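Local coordinates for XPF endonuclease (Aeropyrum pernix, PDB 2BGW), which is a structure-specific XPF-family endonuclease that probably cuts DNA near single-strand/double-strand junctions during repair, using magnesium, at residues V45-I50 with D155-Q160. Sequence-based numbering, arbitrary orientation.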
loop_
_atom_site.group_PDB
_atom_site.type_symbol
_atom_site.label_atom_id
_atom_site.label_comp_id
_atom_site.label_asym_id
_atom_site.label_seq_id
_atom_site.Cartn_x
_atom_site.Cartn_y
_atom_site.Cartn_z
ATOM N N VAL A 45 2.979 -6.243 -6.617
ATOM C CA VAL A 45 3.245 -7.563 -6.071
ATOM C C VAL A 45 2.160 -8.619 -6.375
ATOM O O VAL A 45 2.463 -9.746 -6.703
ATOM C CB VAL A 45 3.518 -7.432 -4.566
ATOM C CG1 VAL A 45 3.488 -8.770 -3.889
ATOM C CG2 VAL A 45 4.840 -6.787 -4.382
ATOM N N SER A 46 0.901 -8.261 -6.251
ATOM C CA SER A 46 -0.173 -9.157 -6.565
ATOM C C SER A 46 -1.230 -8.173 -6.998
ATOM O O SER A 46 -0.957 -6.979 -7.012
ATOM C CB SER A 46 -0.582 -9.945 -5.323
ATOM O OG SER A 46 -1.447 -9.210 -4.469
ATOM N N ASP A 47 -2.433 -8.627 -7.353
ATOM C CA ASP A 47 -3.423 -7.687 -7.915
ATOM C C ASP A 47 -3.833 -6.591 -6.932
ATOM O O ASP A 47 -4.333 -5.552 -7.330
ATOM C CB ASP A 47 -4.656 -8.371 -8.544
ATOM C CG ASP A 47 -5.524 -7.362 -9.374
ATOM O OD1 ASP A 47 -5.081 -6.938 -10.493
ATOM O OD2 ASP A 47 -6.629 -6.951 -8.881
ATOM N N SER A 48 -3.589 -6.804 -5.654
ATOM C CA SER A 48 -4.071 -5.859 -4.662
ATOM C C SER A 48 -3.037 -5.511 -3.600
ATOM O O SER A 48 -3.394 -4.992 -2.532
ATOM C CB SER A 48 -5.297 -6.453 -4.002
ATOM O OG SER A 48 -5.037 -7.819 -3.750
ATOM N N ILE A 49 -1.771 -5.798 -3.898
ATOM C CA ILE A 49 -0.670 -5.383 -3.057
ATOM C C ILE A 49 0.311 -4.481 -3.801
ATOM O O ILE A 49 0.975 -4.912 -4.738
ATOM C CB ILE A 49 0.067 -6.592 -2.487
ATOM C CG1 ILE A 49 -0.917 -7.441 -1.666
ATOM C CG2 ILE A 49 1.229 -6.114 -1.664
ATOM C CD1 ILE A 49 -0.346 -8.621 -0.924
ATOM N N ILE A 50 0.398 -3.223 -3.387
ATOM C CA ILE A 50 1.386 -2.326 -3.959
ATOM C C ILE A 50 2.474 -2.099 -2.907
ATOM O O ILE A 50 2.197 -2.105 -1.698
ATOM C CB ILE A 50 0.751 -0.986 -4.449
ATOM C CG1 ILE A 50 1.718 -0.193 -5.306
ATOM C CG2 ILE A 50 0.328 -0.118 -3.295
ATOM C CD1 ILE A 50 1.785 -0.658 -6.690
ATOM N N ASP A 155 0.438 -4.127 -15.810
ATOM C CA ASP A 155 0.516 -2.686 -15.642
ATOM C C ASP A 155 -0.659 -2.069 -16.357
ATOM O O ASP A 155 -1.262 -1.128 -15.841
ATOM C CB ASP A 155 1.781 -2.186 -16.303
ATOM C CG ASP A 155 1.980 -2.814 -17.669
ATOM O OD1 ASP A 155 1.321 -3.856 -17.939
ATOM O OD2 ASP A 155 2.770 -2.277 -18.476
ATOM N N VAL A 156 -1.008 -2.608 -17.529
ATOM C CA VAL A 156 -2.118 -2.067 -18.299
ATOM C C VAL A 156 -3.427 -2.173 -17.535
ATOM O O VAL A 156 -4.200 -1.213 -17.472
ATOM C CB VAL A 156 -2.257 -2.710 -19.659
ATOM C CG1 VAL A 156 -3.567 -2.314 -20.265
ATOM C CG2 VAL A 156 -1.117 -2.289 -20.563
ATOM N N ARG A 157 -3.661 -3.310 -16.909
ATOM C CA ARG A 157 -4.811 -3.431 -16.029
ATOM C C ARG A 157 -4.766 -2.427 -14.868
ATOM O O ARG A 157 -5.803 -1.901 -14.465
ATOM C CB ARG A 157 -4.945 -4.854 -15.501
ATOM C CG ARG A 157 -6.101 -5.012 -14.554
ATOM C CD ARG A 157 -6.318 -6.458 -14.103
ATOM N NE ARG A 157 -6.773 -6.486 -12.711
ATOM C CZ ARG A 157 -8.027 -6.730 -12.334
ATOM N NH1 ARG A 157 -8.970 -6.988 -13.245
ATOM N NH2 ARG A 157 -8.344 -6.718 -11.041
ATOM N N GLU A 158 -3.575 -2.151 -14.341
ATOM C CA GLU A 158 -3.465 -1.268 -13.194
ATOM C C GLU A 158 -3.936 0.135 -13.540
ATOM O O GLU A 158 -4.691 0.757 -12.796
ATOM C CB GLU A 158 -2.038 -1.266 -12.625
ATOM C CG GLU A 158 -1.664 -2.587 -11.911
ATOM C CD GLU A 158 -2.760 -3.127 -10.970
ATOM O OE1 GLU A 158 -3.137 -2.414 -10.000
ATOM O OE2 GLU A 158 -3.247 -4.268 -11.203
ATOM N N TRP A 159 -3.493 0.611 -14.696
ATOM C CA TRP A 159 -3.921 1.884 -15.225
ATOM C C TRP A 159 -5.387 1.850 -15.582
ATOM O O TRP A 159 -6.092 2.822 -15.369
ATOM C CB TRP A 159 -3.166 2.160 -16.477
ATOM C CG TRP A 159 -1.802 2.626 -16.283
ATOM C CD1 TRP A 159 -0.674 1.911 -16.455
ATOM C CD2 TRP A 159 -1.396 3.942 -15.941
ATOM N NE1 TRP A 159 0.432 2.687 -16.230
ATOM C CE2 TRP A 159 0.016 3.950 -15.927
ATOM C CE3 TRP A 159 -2.085 5.119 -15.638
ATOM C CZ2 TRP A 159 0.758 5.087 -15.629
ATOM C CZ3 TRP A 159 -1.354 6.248 -15.338
ATOM C CH2 TRP A 159 0.061 6.224 -15.331
ATOM N N GLN A 160 -5.870 0.742 -16.126
ATOM C CA GLN A 160 -7.307 0.675 -16.391
ATOM C C GLN A 160 -8.085 0.909 -15.109
ATOM O O GLN A 160 -9.126 1.577 -15.104
ATOM C CB GLN A 160 -7.700 -0.654 -17.028
ATOM C CG GLN A 160 -7.081 -0.860 -18.392
ATOM C CD GLN A 160 -7.182 -2.285 -18.864
ATOM O OE1 GLN A 160 -7.459 -3.210 -18.086
ATOM N NE2 GLN A 160 -6.966 -2.480 -20.159
#
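Arg-157 grips the carboxylate of Asp-47 side-on with two nitrogens, one to each oxygen. Arg-157 NE gives a hydrogen bond of 2.8 Å to Asp-47 OD1. Arg-157 NH2 gives a second one, also 2.8 Å, to Asp-47 OD2. Both belong to one salt bridge, and both are somewhat bent, near 150°. The carboxylate and guanidinium planes are turned 52° apart. NE meets OD1 on its syn side but tilted from the carboxylate plane, and NH2 comes to OD2 from above that plane. Asp-47 has CG anti to its own backbone N (chi1 -168°), which carries the carboxylate across to the helix.

Asp-47 lies in the type I turn from Ser-46 to Ile-49. This turn closes the beta hairpin of strands 43-46 and 49-55 in the ERCC4 nuclease domain, a member of the PDDEXK clan. Arg-157 and Glu-158 lie on helix 155-165, whose C-terminal end overlaps the helix-hairpin-helix region. The salt bridge therefore ties the nuclease sheet to a helix of the probably DNA-binding helix-hairpin-helix part within one chain.

The tight part of the contact is confined to these charged ends. The backbones stay apart, with 8.3 Å between Asp-47 CA and Glu-158 CA. Glu-158 brings OE2 to 3.3 Å from Asp-47 OD1, a like-charge approach that Arg-157 probably offsets. Its other oxygen, OE1, is hydrogen-bonded to Tyr-79 OH. Glu-176 adds another negative charge near Asp-47 and makes a long, weak ion pair with Arg-157. With an alanine here both bonds go, which is likely to leave Asp-47 close to Glu-158 and Glu-176 without this counter-charge. Arg-157 and Glu-158 are buried, but the turn is partly exposed. There Ser-46 and Ser-48 start off away from the helix and touch Ser-137 and Glu-80.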